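Long-range contacts in serpin-ZX (Arabidopsis thaliana, PDB 3LE2), which inhibits metacaspase-9 through cleavage of its reactive center loop and covalent binding, and limits the activity of the protease RD21A in programmed cell death: residues Phe240-Ala245 against Ala366-Leu371; Val27-Asn32 against Leu195-Lys200; Ser31-Ser36 against Ile385-Asp390; Leu19-Ile24 against Leu252-Val257. One frame throughout, in Å; residues are numbered along the deposited sequence. Where two conformers were deposited one is given.

Interaction 1: Phe240-Ala245 against Ala366-Leu371; sequences FYLPDA and ADHPFL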
loop_
_atom_site.group_PDB
_atom_site.type_symbol
_atom_site.label_atom_id
_atom_site.label_comp_id
_atom_site.label_asym_id
_atom_site.label_seq_id
_atom_site.Cartn_x
_atom_site.Cartn_y
_atom_site.Cartn_z
ATOM N N PHE A 240 13.230 -3.290 0.829
ATOM C CA PHE A 240 13.880 -2.161 0.171
ATOM C C PHE A 240 14.535 -2.670 -1.098
ATOM O O PHE A 240 15.324 -3.608 -1.045
ATOM C CB PHE A 240 14.956 -1.556 1.073
ATOM C CG PHE A 240 14.435 -1.035 2.383
ATOM C CD1 PHE A 240 14.393 0.324 2.632
ATOM C CD2 PHE A 240 13.992 -1.908 3.368
ATOM C CE1 PHE A 240 13.919 0.811 3.831
ATOM C CE2 PHE A 240 13.515 -1.429 4.570
ATOM C CZ PHE A 240 13.478 -0.066 4.800
ATOM N N TYR A 241 14.189 -2.054 -2.228
ATOM C CA TYR A 241 14.753 -2.419 -3.513
ATOM C C TYR A 241 15.643 -1.291 -3.990
ATOM O O TYR A 241 15.159 -0.237 -4.416
ATOM C CB TYR A 241 13.656 -2.731 -4.533
ATOM C CG TYR A 241 12.666 -3.750 -4.023
ATOM C CD1 TYR A 241 12.691 -5.082 -4.469
ATOM C CD2 TYR A 241 11.706 -3.390 -3.083
ATOM C CE1 TYR A 241 11.771 -6.023 -3.983
ATOM C CE2 TYR A 241 10.790 -4.310 -2.595
ATOM C CZ TYR A 241 10.821 -5.617 -3.040
ATOM O OH TYR A 241 9.896 -6.496 -2.528
ATOM N N LEU A 242 16.948 -1.543 -3.923
ATOM C CA LEU A 242 17.970 -0.530 -4.121
ATOM C C LEU A 242 18.774 -0.734 -5.413
ATOM O O LEU A 242 19.605 -1.627 -5.497
ATOM C CB LEU A 242 18.905 -0.549 -2.914
ATOM C CG LEU A 242 19.980 0.528 -2.774
ATOM C CD1 LEU A 242 19.339 1.884 -2.563
ATOM C CD2 LEU A 242 20.920 0.189 -1.618
ATOM N N PRO A 243 18.538 0.113 -6.426
ATOM C CA PRO A 243 19.328 0.042 -7.660
ATOM C C PRO A 243 20.799 0.254 -7.346
ATOM O O PRO A 243 21.103 0.963 -6.389
ATOM C CB PRO A 243 18.827 1.240 -8.468
ATOM C CG PRO A 243 17.514 1.597 -7.873
ATOM C CD PRO A 243 17.613 1.256 -6.426
ATOM N N ASP A 244 21.694 -0.347 -8.124
ATOM C CA ASP A 244 23.118 -0.074 -7.966
ATOM C C ASP A 244 23.399 1.390 -8.295
ATOM O O ASP A 244 24.150 2.056 -7.585
ATOM C CB ASP A 244 23.956 -0.992 -8.866
ATOM C CG ASP A 244 23.855 -2.464 -8.462
ATOM O OD1 ASP A 244 23.312 -2.752 -7.377
ATOM O OD2 ASP A 244 24.319 -3.330 -9.225
ATOM N N ALA A 245 22.788 1.887 -9.370
ATOM C CA ALA A 245 22.997 3.272 -9.811
ATOM C C ALA A 245 22.127 4.296 -9.054
ATOM O O ALA A 245 20.943 4.056 -8.782
ATOM C CB ALA A 245 22.782 3.389 -11.331
ATOM N N ALA A 366 21.768 2.769 1.410
ATOM C CA ALA A 366 20.639 3.332 0.690
ATOM C C ALA A 366 20.726 4.852 0.674
ATOM O O ALA A 366 19.868 5.548 1.221
ATOM C CB ALA A 366 19.340 2.876 1.319
ATOM N N ASP A 367 21.778 5.360 0.046
ATOM C CA ASP A 367 22.000 6.789 -0.017
ATOM C C ASP A 367 21.483 7.347 -1.331
ATOM O O ASP A 367 21.951 8.379 -1.805
ATOM C CB ASP A 367 23.487 7.089 0.132
ATOM C CG ASP A 367 24.307 6.510 -0.995
ATOM O OD1 ASP A 367 23.752 5.749 -1.818
ATOM O OD2 ASP A 367 25.514 6.814 -1.067
ATOM N N HIS A 368 20.529 6.644 -1.929
ATOM C CA HIS A 368 19.883 7.120 -3.143
ATOM C C HIS A 368 18.516 6.451 -3.248
ATOM O O HIS A 368 18.214 5.563 -2.458
ATOM C CB HIS A 368 20.755 6.855 -4.370
ATOM C CG HIS A 368 21.223 5.440 -4.485
ATOM N ND1 HIS A 368 22.234 4.924 -3.700
ATOM C CD2 HIS A 368 20.830 4.433 -5.303
ATOM C CE1 HIS A 368 22.440 3.659 -4.022
ATOM N NE2 HIS A 368 21.602 3.336 -4.994
ATOM N N PRO A 369 17.669 6.903 -4.188
ATOM C CA PRO A 369 16.279 6.424 -4.254
ATOM C C PRO A 369 16.097 4.915 -4.410
ATOM O O PRO A 369 16.776 4.259 -5.197
ATOM C CB PRO A 369 15.712 7.167 -5.464
ATOM C CG PRO A 369 16.482 8.454 -5.457
ATOM C CD PRO A 369 17.888 8.046 -5.087
ATOM N N PHE A 370 15.147 4.388 -3.647
ATOM C CA PHE A 370 14.855 2.970 -3.620
ATOM C C PHE A 370 13.351 2.766 -3.573
ATOM O O PHE A 370 12.609 3.693 -3.236
ATOM C CB PHE A 370 15.527 2.303 -2.413
ATOM C CG PHE A 370 15.285 3.006 -1.086
ATOM C CD1 PHE A 370 16.133 4.016 -0.653
ATOM C CD2 PHE A 370 14.254 2.610 -0.248
ATOM C CE1 PHE A 370 15.934 4.659 0.580
ATOM C CE2 PHE A 370 14.046 3.244 0.989
ATOM C CZ PHE A 370 14.895 4.268 1.404
ATOM N N LEU A 371 12.905 1.565 -3.938
ATOM C CA LEU A 371 11.503 1.212 -3.806
ATOM C C LEU A 371 11.259 0.600 -2.453
ATOM O O LEU A 371 12.185 0.122 -1.800
ATOM C CB LEU A 371 11.067 0.209 -4.871
ATOM C CG LEU A 371 10.872 0.756 -6.278
ATOM C CD1 LEU A 371 10.554 -0.381 -7.227
ATOM C CD2 LEU A 371 9.763 1.819 -6.281
#
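The imidazole of His368 reaches across to the backbone of Pro243, while the side chain of Leu242 crosses it at about a right angle and sets CD1 over one ring face, a CH-pi contact 3.9 Å from the centroid. His368 NE2 donates to Pro243 O at 2.8 Å, with the oxygen in the ring plane and the bond nearly straight (168°). At the other ring nitrogen, ND1 donates to Asp367 OD1 at 2.6 Å, again in plane. The imidazole is thus held flat by a bond at each nitrogen; with both donating, it is probably a positively charged imidazolium, which the carboxylate of Asp367 would stabilise. With chi1 at 52°, His368 CG sits between its own backbone N and carbonyl carbon, which turns the ring toward Pro243. The same CD1 of Leu242 rests on Ala366 and, at 3.8 Å, on Phe370 CB. Phe370 and Phe240 lie side by side and point the same way, their planes 42° apart and Phe240 CD1 3.4 Å from Phe370 CE2. Tyr241 and Leu371 form an antiparallel hydrogen-bonded pair, Leu371 N to Tyr241 O measuring 2.9 Å; their CB atoms meet on the face covered by helix 249-258, whereas Phe370 packs against Pro280 and Phe282 of strand 277-289. Strands 236-243 and 370-376 are antiparallel neighbours in beta-sheet B of the serpin fold.

Interaction 2: Val27-Asn32 against Leu195-Lys200; sequences VSQNSN and LLDGNK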
loop_
_atom_site.group_PDB
_atom_site.type_symbol
_atom_site.label_atom_id
_atom_site.label_comp_id
_atom_site.label_asym_id
_atom_site.label_seq_id
_atom_site.Cartn_x
_atom_site.Cartn_y
_atom_site.Cartn_z
ATOM N N VAL A 27 3.555 12.286 -10.191
ATOM C CA VAL A 27 4.117 13.193 -9.192
ATOM C C VAL A 27 5.446 13.754 -9.674
ATOM O O VAL A 27 6.004 13.275 -10.662
ATOM C CB VAL A 27 4.248 12.545 -7.795
ATOM C CG1 VAL A 27 2.878 12.094 -7.290
ATOM C CG2 VAL A 27 5.246 11.390 -7.816
ATOM N N SER A 28 5.932 14.790 -9.001
ATOM C CA SER A 28 7.196 15.401 -9.388
ATOM C C SER A 28 8.387 14.478 -9.120
ATOM O O SER A 28 8.305 13.538 -8.324
ATOM C CB SER A 28 7.404 16.721 -8.641
ATOM O OG SER A 28 7.764 16.447 -7.309
ATOM N N GLN A 29 9.504 14.786 -9.767
ATOM C CA GLN A 29 10.712 13.979 -9.684
ATOM C C GLN A 29 11.077 13.570 -8.260
ATOM O O GLN A 29 11.420 12.413 -7.997
ATOM C CB GLN A 29 11.888 14.736 -10.295
ATOM C CG GLN A 29 13.155 13.929 -10.315
ATOM C CD GLN A 29 14.261 14.623 -11.064
ATOM O OE1 GLN A 29 14.576 15.781 -10.791
ATOM N NE2 GLN A 29 14.862 13.921 -12.018
ATOM N N ASN A 30 11.014 14.530 -7.351
ATOM C CA ASN A 30 11.475 14.326 -5.988
ATOM C C ASN A 30 10.344 14.107 -4.988
ATOM O O ASN A 30 10.525 14.323 -3.798
ATOM C CB ASN A 30 12.357 15.503 -5.550
ATOM C CG ASN A 30 13.609 15.660 -6.420
ATOM O OD1 ASN A 30 14.096 16.774 -6.638
ATOM N ND2 ASN A 30 14.128 14.543 -6.928
ATOM N N SER A 31 9.186 13.664 -5.476
ATOM C CA SER A 31 8.030 13.404 -4.609
ATOM C C SER A 31 7.992 11.963 -4.120
ATOM O O SER A 31 7.858 11.045 -4.915
ATOM C CB SER A 31 6.708 13.696 -5.339
ATOM O OG SER A 31 6.574 15.069 -5.671
ATOM N N ASN A 32 8.074 11.773 -2.810
ATOM C CA ASN A 32 7.900 10.460 -2.219
ATOM C C ASN A 32 6.499 9.948 -2.509
ATOM O O ASN A 32 5.570 10.748 -2.656
ATOM C CB ASN A 32 8.127 10.532 -0.710
ATOM C CG ASN A 32 9.563 10.818 -0.357
ATOM O OD1 ASN A 32 10.478 10.438 -1.089
ATOM N ND2 ASN A 32 9.777 11.496 0.764
ATOM N N LEU A 195 19.960 12.902 -4.570
ATOM C CA LEU A 195 18.677 13.156 -5.219
ATOM C C LEU A 195 18.739 12.861 -6.721
ATOM O O LEU A 195 19.801 12.933 -7.332
ATOM C CB LEU A 195 18.268 14.607 -4.997
ATOM C CG LEU A 195 17.215 14.999 -3.958
ATOM C CD1 LEU A 195 17.285 14.197 -2.682
ATOM C CD2 LEU A 195 17.353 16.492 -3.651
ATOM N N LEU A 196 17.597 12.529 -7.311
ATOM C CA LEU A 196 17.530 12.266 -8.748
ATOM C C LEU A 196 17.867 13.508 -9.598
ATOM O O LEU A 196 18.343 13.389 -10.730
ATOM C CB LEU A 196 16.144 11.724 -9.126
ATOM C CG LEU A 196 15.773 10.323 -8.620
ATOM C CD1 LEU A 196 14.280 10.025 -8.827
ATOM C CD2 LEU A 196 16.646 9.259 -9.290
ATOM N N ASP A 197 17.610 14.695 -9.062
ATOM C CA ASP A 197 17.906 15.924 -9.802
ATOM C C ASP A 197 19.406 16.248 -9.846
ATOM O O ASP A 197 19.799 17.312 -10.319
ATOM C CB ASP A 197 17.096 17.121 -9.268
ATOM C CG ASP A 197 17.469 17.505 -7.851
ATOM O OD1 ASP A 197 18.485 16.989 -7.332
ATOM O OD2 ASP A 197 16.738 18.332 -7.252
ATOM N N GLY A 198 20.237 15.335 -9.351
ATOM C CA GLY A 198 21.677 15.526 -9.400
ATOM C C GLY A 198 22.302 16.097 -8.135
ATOM O O GLY A 198 23.504 15.949 -7.914
ATOM N N ASN A 199 21.500 16.753 -7.302
ATOM C CA ASN A 199 21.999 17.301 -6.051
ATOM C C ASN A 199 22.018 16.281 -4.913
ATOM O O ASN A 199 21.449 15.193 -5.024
ATOM C CB ASN A 199 21.153 18.506 -5.636
ATOM C CG ASN A 199 20.926 19.482 -6.778
ATOM O OD1 ASN A 199 19.838 20.045 -6.917
ATOM N ND2 ASN A 199 21.951 19.677 -7.610
ATOM N N LYS A 200 22.678 16.655 -3.821
ATOM C CA LYS A 200 22.759 15.841 -2.617
ATOM C C LYS A 200 22.139 16.626 -1.455
ATOM O O LYS A 200 22.030 17.853 -1.523
ATOM C CB LYS A 200 24.223 15.505 -2.282
ATOM C CG LYS A 200 24.997 14.738 -3.352
ATOM C CD LYS A 200 25.565 15.657 -4.430
ATOM C CE LYS A 200 26.673 14.972 -5.252
ATOM N NZ LYS A 200 26.223 13.774 -6.037
#
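The flat amide of Gln29 and the carboxylate of Asp197 cross at about a right angle, their planes 83° apart, with Gln29 OE1 3.2 Å from Asp197 CB. The amide plane of Asn30 stands at 88° to the same carboxylate, so neither amide lies flat against it. Gln29 carries its CG anti to the backbone N and stays extended beyond it, which lays the chain over Leu196: CG and NE2 each come within 3.9 Å of Leu196 CB. Leu196 CD1 in turn lies 3.8 Å from Gln29 O. Leu196 also touches Pro369 and Val389, and thereby ties this surface patch to the loop residues just before strand 370-376 and just after strand 382-388.

Each segment contains a type I turn, from Ser28 to Ser31 and from Leu195 to Gly198. In the second, Asp197 OD1 accepts the backbone N of Asn199 at 3.0 Å, an Asx turn. The donor meets the anti side of the carboxylate, 30° out of its plane, which holds the acid in place within its own loop. The loop of residues 27-32 joins helix 5-25 to strand 33-35, and that of residues 195-200 links strands 189-194 and 200-207. Between them the chemistry is mixed: aliphatic carbon under an amide chain, and polar groups beside a carboxylate already engaged by its own backbone. Van der Waals contact of Gln29 with Leu196 and Asp197 is thus one component of the association of two surface turns.

Interaction 3: Ser31-Ser36 against Ile385-Asp390; sequences SNVIFS and IGQVVD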
loop_
_atom_site.group_PDB
_atom_site.type_symbol
_atom_site.label_atom_id
_atom_site.label_comp_id
_atom_site.label_asym_id
_atom_site.label_seq_id
_atom_site.Cartn_x
_atom_site.Cartn_y
_atom_site.Cartn_z
ATOM N N SER A 31 9.186 13.664 -5.476
ATOM C CA SER A 31 8.030 13.404 -4.609
ATOM C C SER A 31 7.992 11.963 -4.120
ATOM O O SER A 31 7.858 11.045 -4.915
ATOM C CB SER A 31 6.708 13.696 -5.339
ATOM O OG SER A 31 6.574 15.069 -5.671
ATOM N N ASN A 32 8.074 11.773 -2.810
ATOM C CA ASN A 32 7.900 10.460 -2.219
ATOM C C ASN A 32 6.499 9.948 -2.509
ATOM O O ASN A 32 5.570 10.748 -2.656
ATOM C CB ASN A 32 8.127 10.532 -0.710
ATOM C CG ASN A 32 9.563 10.818 -0.357
ATOM O OD1 ASN A 32 10.478 10.438 -1.089
ATOM N ND2 ASN A 32 9.777 11.496 0.764
ATOM N N VAL A 33 6.355 8.625 -2.591
ATOM C CA VAL A 33 5.054 7.990 -2.773
ATOM C C VAL A 33 4.864 6.856 -1.754
ATOM O O VAL A 33 5.806 6.126 -1.456
ATOM C CB VAL A 33 4.925 7.361 -4.183
ATOM C CG1 VAL A 33 3.610 6.579 -4.298
ATOM C CG2 VAL A 33 5.034 8.402 -5.260
ATOM N N ILE A 34 3.654 6.713 -1.222
ATOM C CA ILE A 34 3.277 5.504 -0.475
ATOM C C ILE A 34 1.783 5.303 -0.697
ATOM O O ILE A 34 1.031 6.266 -0.638
ATOM C CB ILE A 34 3.577 5.611 1.039
ATOM C CG1 ILE A 34 3.365 4.265 1.736
ATOM C CG2 ILE A 34 2.717 6.686 1.701
ATOM C CD1 ILE A 34 4.411 3.213 1.385
ATOM N N PHE A 35 1.356 4.072 -0.992
ATOM C CA PHE A 35 -0.076 3.784 -1.117
ATOM C C PHE A 35 -0.358 2.310 -0.873
ATOM O O PHE A 35 0.537 1.494 -0.958
ATOM C CB PHE A 35 -0.598 4.198 -2.496
ATOM C CG PHE A 35 -0.230 3.237 -3.598
ATOM C CD1 PHE A 35 1.014 3.300 -4.202
ATOM C CD2 PHE A 35 -1.133 2.282 -4.029
ATOM C CE1 PHE A 35 1.369 2.412 -5.230
ATOM C CE2 PHE A 35 -0.797 1.387 -5.046
ATOM C CZ PHE A 35 0.458 1.450 -5.650
ATOM N N SER A 36 -1.606 1.972 -0.574
ATOM C CA SER A 36 -1.964 0.591 -0.302
ATOM C C SER A 36 -2.757 -0.050 -1.447
ATOM O O SER A 36 -3.937 0.243 -1.636
ATOM C CB SER A 36 -2.761 0.497 1.004
ATOM O OG SER A 36 -3.280 -0.806 1.180
ATOM N N ILE A 385 3.073 -0.131 -1.288
ATOM C CA ILE A 385 4.176 0.058 -2.223
ATOM C C ILE A 385 4.534 1.544 -2.212
ATOM O O ILE A 385 3.655 2.399 -2.124
ATOM C CB ILE A 385 3.794 -0.350 -3.662
ATOM C CG1 ILE A 385 3.311 -1.797 -3.699
ATOM C CG2 ILE A 385 4.973 -0.129 -4.634
ATOM C CD1 ILE A 385 2.789 -2.235 -5.056
ATOM N N GLY A 386 5.821 1.859 -2.287
ATOM C CA GLY A 386 6.229 3.252 -2.256
ATOM C C GLY A 386 7.608 3.483 -2.843
ATOM O O GLY A 386 8.330 2.543 -3.195
ATOM N N GLN A 387 7.973 4.749 -2.951
ATOM C CA GLN A 387 9.321 5.113 -3.338
ATOM C C GLN A 387 9.795 6.216 -2.411
ATOM O O GLN A 387 9.038 7.136 -2.102
ATOM C CB GLN A 387 9.362 5.587 -4.785
ATOM C CG GLN A 387 8.806 6.983 -5.056
ATOM C CD GLN A 387 9.142 7.430 -6.465
ATOM O OE1 GLN A 387 9.609 6.626 -7.278
ATOM N NE2 GLN A 387 8.929 8.716 -6.763
ATOM N N VAL A 388 11.037 6.098 -1.953
ATOM C CA VAL A 388 11.691 7.139 -1.170
ATOM C C VAL A 388 12.694 7.809 -2.093
ATOM O O VAL A 388 13.717 7.215 -2.452
ATOM C CB VAL A 388 12.414 6.550 0.069
ATOM C CG1 VAL A 388 13.072 7.645 0.885
ATOM C CG2 VAL A 388 11.430 5.785 0.938
ATOM N N VAL A 389 12.370 9.025 -2.528
ATOM C CA VAL A 389 13.254 9.782 -3.415
ATOM C C VAL A 389 13.866 10.964 -2.685
ATOM O O VAL A 389 14.817 11.566 -3.168
ATOM C CB VAL A 389 12.535 10.266 -4.702
ATOM C CG1 VAL A 389 12.181 9.075 -5.605
ATOM C CG2 VAL A 389 11.292 11.091 -4.360
ATOM N N ASP A 390 13.325 11.282 -1.515
ATOM C CA ASP A 390 13.846 12.368 -0.690
ATOM C C ASP A 390 13.439 12.159 0.763
ATOM O O ASP A 390 12.313 12.466 1.138
ATOM C CB ASP A 390 13.327 13.716 -1.198
ATOM C CG ASP A 390 13.634 14.862 -0.248
ATOM O OD1 ASP A 390 14.328 14.655 0.777
ATOM O OD2 ASP A 390 13.167 15.979 -0.529
#
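Asn32 grips the end of the partner chain with both atoms of its amide. OD1 accepts two backbone N-H groups, from Val389 N at 2.8 Å, nearly in line with the side-chain C=O, and from Asp390 N at 3.0 Å; ND2 donates to Asp390 O at 2.7 Å, a donor 41° above that carbonyl plane. Three bonds therefore fix the rotation of this buried amide. Its CG lies anti to the carbonyl carbon (chi1 -68°), which swings the amide along the chain leaving strand 382-388. Gln387 makes the reciprocal side-chain-to-backbone bond: its extended chain places NE2 3.2 Å from Ser31 O, with that oxygen in the amide plane.

Four ladder bonds continue the antiparallel pairing, two between Val33 and Gln387 and two between Phe35 and Ile385. Between these hydrogen-bonded pairs, Ile34 and Gly386 make a non-hydrogen-bonded pair with CA atoms only 4.1 Å apart, Gly386 bringing no side chain to this face. Phe35 lies beside Ile385, pointing the same way, CE1 to CB 4.0 Å. Farther out, Ser36 is the N-cap of helix 37-49, and His393 holds Asp390 through OD2. Helix 5-25 covers the face carrying Phe35, Ile385 and Gln387, while strands 277-289 and 326-335 pack against Ile34, and strand 370-376 flanks strand 382-388 along its other edge.

Interaction 4: Leu19-Ile24 against Leu252-Val257; sequences LAKHVI and LLDKIV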
loop_
_atom_site.group_PDB
_atom_site.type_symbol
_atom_site.label_atom_id
_atom_site.label_comp_id
_atom_site.label_asym_id
_atom_site.label_seq_id
_atom_site.Cartn_x
_atom_site.Cartn_y
_atom_site.Cartn_z
ATOM N N LEU A 19 0.665 -0.238 -11.335
ATOM C CA LEU A 19 -0.098 0.854 -10.742
ATOM C C LEU A 19 0.862 1.820 -10.042
ATOM O O LEU A 19 0.808 3.028 -10.274
ATOM C CB LEU A 19 -1.169 0.318 -9.781
ATOM C CG LEU A 19 -1.923 1.358 -8.935
ATOM C CD1 LEU A 19 -2.606 2.370 -9.810
ATOM C CD2 LEU A 19 -2.933 0.687 -8.006
ATOM N N ALA A 20 1.766 1.294 -9.218
ATOM C CA ALA A 20 2.754 2.151 -8.553
ATOM C C ALA A 20 3.578 2.960 -9.557
ATOM O O ALA A 20 3.905 4.118 -9.315
ATOM C CB ALA A 20 3.664 1.331 -7.651
ATOM N N LYS A 21 3.921 2.341 -10.682
ATOM C CA LYS A 21 4.661 3.025 -11.741
ATOM C C LYS A 21 3.846 4.199 -12.256
ATOM O O LYS A 21 4.355 5.314 -12.378
ATOM C CB LYS A 21 4.981 2.061 -12.891
ATOM C CG LYS A 21 5.735 2.675 -14.083
ATOM C CD LYS A 21 7.199 2.970 -13.764
ATOM C CE LYS A 21 7.960 3.431 -15.008
ATOM N NZ LYS A 21 9.408 3.722 -14.760
ATOM N N HIS A 22 2.577 3.949 -12.559
ATOM C CA HIS A 22 1.704 5.011 -13.064
ATOM C C HIS A 22 1.464 6.126 -12.046
ATOM O O HIS A 22 1.383 7.280 -12.424
ATOM C CB HIS A 22 0.372 4.450 -13.560
ATOM C CG HIS A 22 0.486 3.666 -14.831
ATOM N ND1 HIS A 22 -0.313 3.907 -15.930
ATOM C CD2 HIS A 22 1.311 2.650 -15.183
ATOM C CE1 HIS A 22 0.010 3.067 -16.900
ATOM N NE2 HIS A 22 0.995 2.294 -16.473
ATOM N N VAL A 23 1.331 5.787 -10.767
ATOM C CA VAL A 23 1.199 6.823 -9.744
ATOM C C VAL A 23 2.451 7.693 -9.713
ATOM O O VAL A 23 2.371 8.919 -9.742
ATOM C CB VAL A 23 0.966 6.245 -8.346
ATOM C CG1 VAL A 23 1.052 7.359 -7.292
ATOM C CG2 VAL A 23 -0.370 5.505 -8.280
ATOM N N ILE A 24 3.613 7.056 -9.683
ATOM C CA ILE A 24 4.868 7.789 -9.695
ATOM C C ILE A 24 4.985 8.723 -10.898
ATOM O O ILE A 24 5.603 9.783 -10.812
ATOM C CB ILE A 24 6.072 6.826 -9.619
ATOM C CG1 ILE A 24 6.052 6.109 -8.265
ATOM C CG2 ILE A 24 7.393 7.580 -9.799
ATOM C CD1 ILE A 24 6.950 4.892 -8.179
ATOM N N LEU A 252 14.742 0.058 -12.627
ATOM C CA LEU A 252 14.436 -1.050 -11.744
ATOM C C LEU A 252 12.942 -1.295 -11.703
ATOM O O LEU A 252 12.498 -2.437 -11.720
ATOM C CB LEU A 252 14.947 -0.784 -10.340
ATOM C CG LEU A 252 14.552 -1.859 -9.339
ATOM C CD1 LEU A 252 15.075 -3.216 -9.811
ATOM C CD2 LEU A 252 15.088 -1.501 -7.947
ATOM N N LEU A 253 12.161 -0.220 -11.661
ATOM C CA LEU A 253 10.711 -0.364 -11.611
ATOM C C LEU A 253 10.186 -0.896 -12.959
ATOM O O LEU A 253 9.248 -1.696 -13.006
ATOM C CB LEU A 253 10.029 0.953 -11.190
ATOM C CG LEU A 253 8.515 0.899 -10.917
ATOM C CD1 LEU A 253 8.121 -0.162 -9.858
ATOM C CD2 LEU A 253 7.996 2.243 -10.514
ATOM N N ASP A 254 10.813 -0.485 -14.054
ATOM C CA ASP A 254 10.473 -1.066 -15.356
ATOM C C ASP A 254 10.699 -2.584 -15.390
ATOM O O ASP A 254 9.840 -3.332 -15.857
ATOM C CB ASP A 254 11.275 -0.405 -16.473
ATOM C CG ASP A 254 10.799 0.999 -16.779
ATOM O OD1 ASP A 254 9.674 1.368 -16.360
ATOM O OD2 ASP A 254 11.556 1.727 -17.453
ATOM N N LYS A 255 11.852 -3.024 -14.894
ATOM C CA LYS A 255 12.148 -4.454 -14.761
ATOM C C LYS A 255 11.107 -5.174 -13.915
ATOM O O LYS A 255 10.564 -6.201 -14.315
ATOM C CB LYS A 255 13.528 -4.669 -14.148
ATOM C CG LYS A 255 13.787 -6.123 -13.729
ATOM C CD LYS A 255 15.203 -6.296 -13.172
ATOM C CE LYS A 255 16.248 -6.460 -14.297
ATOM N NZ LYS A 255 17.644 -6.696 -13.776
ATOM N N ILE A 256 10.829 -4.628 -12.740
ATOM C CA ILE A 256 9.817 -5.205 -11.871
ATOM C C ILE A 256 8.480 -5.338 -12.599
ATOM O O ILE A 256 7.887 -6.400 -12.612
ATOM C CB ILE A 256 9.676 -4.388 -10.578
ATOM C CG1 ILE A 256 10.983 -4.489 -9.783
ATOM C CG2 ILE A 256 8.484 -4.873 -9.753
ATOM C CD1 ILE A 256 11.036 -3.601 -8.590
ATOM N N VAL A 257 8.035 -4.268 -13.242
ATOM C CA VAL A 257 6.742 -4.263 -13.915
ATOM C C VAL A 257 6.642 -5.296 -15.042
ATOM O O VAL A 257 5.578 -5.858 -15.280
ATOM C CB VAL A 257 6.406 -2.852 -14.442
ATOM C CG1 VAL A 257 5.246 -2.891 -15.392
ATOM C CG2 VAL A 257 6.089 -1.933 -13.280
#
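Lys21 and Ile24 of helix 5-25 both meet Leu253 of helix 249-258. At the start of the segment Ala20 turns inward, onto Phe35 of strand 33-35 and Ile385 of strand 382-388. Lys21 points toward helix 249-258 and slides past Leu253 in the opposite direction. In the conformer described, the chain leaves with CG anti to the backbone N and then bends at chi2 (73°), which carries the ammonium alongside Leu253 to Asp254. There NZ and Asp254 OD1 form a salt bridge at 2.9 Å, though as a hydrogen bond it is weak; Ser250 O is a second, also weak, acceptor. Nearer the backbone, Lys21 CB lies 4.2 Å from Val257 CG2, so the aliphatic part of the lysine spans Leu253 and Val257. One turn on, Ile24 meets Leu253 tip to tip, CD1 to CD2 at 3.7 Å, and Leu253 is thus wedged between Lys21 and Ile24. Ile24 also rests on Val33 and Gln387, while Leu253 turns also to Met17.

The two helix axes approach to 10.4 Å at 147°, roughly antiparallel. This is a helix pair lying side by side over beta-sheet B of the serpin fold, with apolar side chains beneath and a salt bridge toward the surface.

Interactions 1, 3 and 4 build one layered region. Strands 236-243, 370-376, 382-388 and 33-35 run side by side, so interactions 1 and 3, with centres 12 Å apart, lie in the same sheet, probably joined by a bond from Val388 N to Phe370 O. Interaction 4 places helices 5-25 and 249-258 over them, 11 Å from interaction 3 and 14 Å from interaction 1. Interaction 2 shares Ser31 and Asn32 with interaction 3 and lies at the surface, at the start of strand 33-35. Along the chain interaction 3 encloses interaction 1, whereas interactions 3 and 4 alternate. N-terminal helix and C-terminal strands are thereby joined, away from the reactive bond.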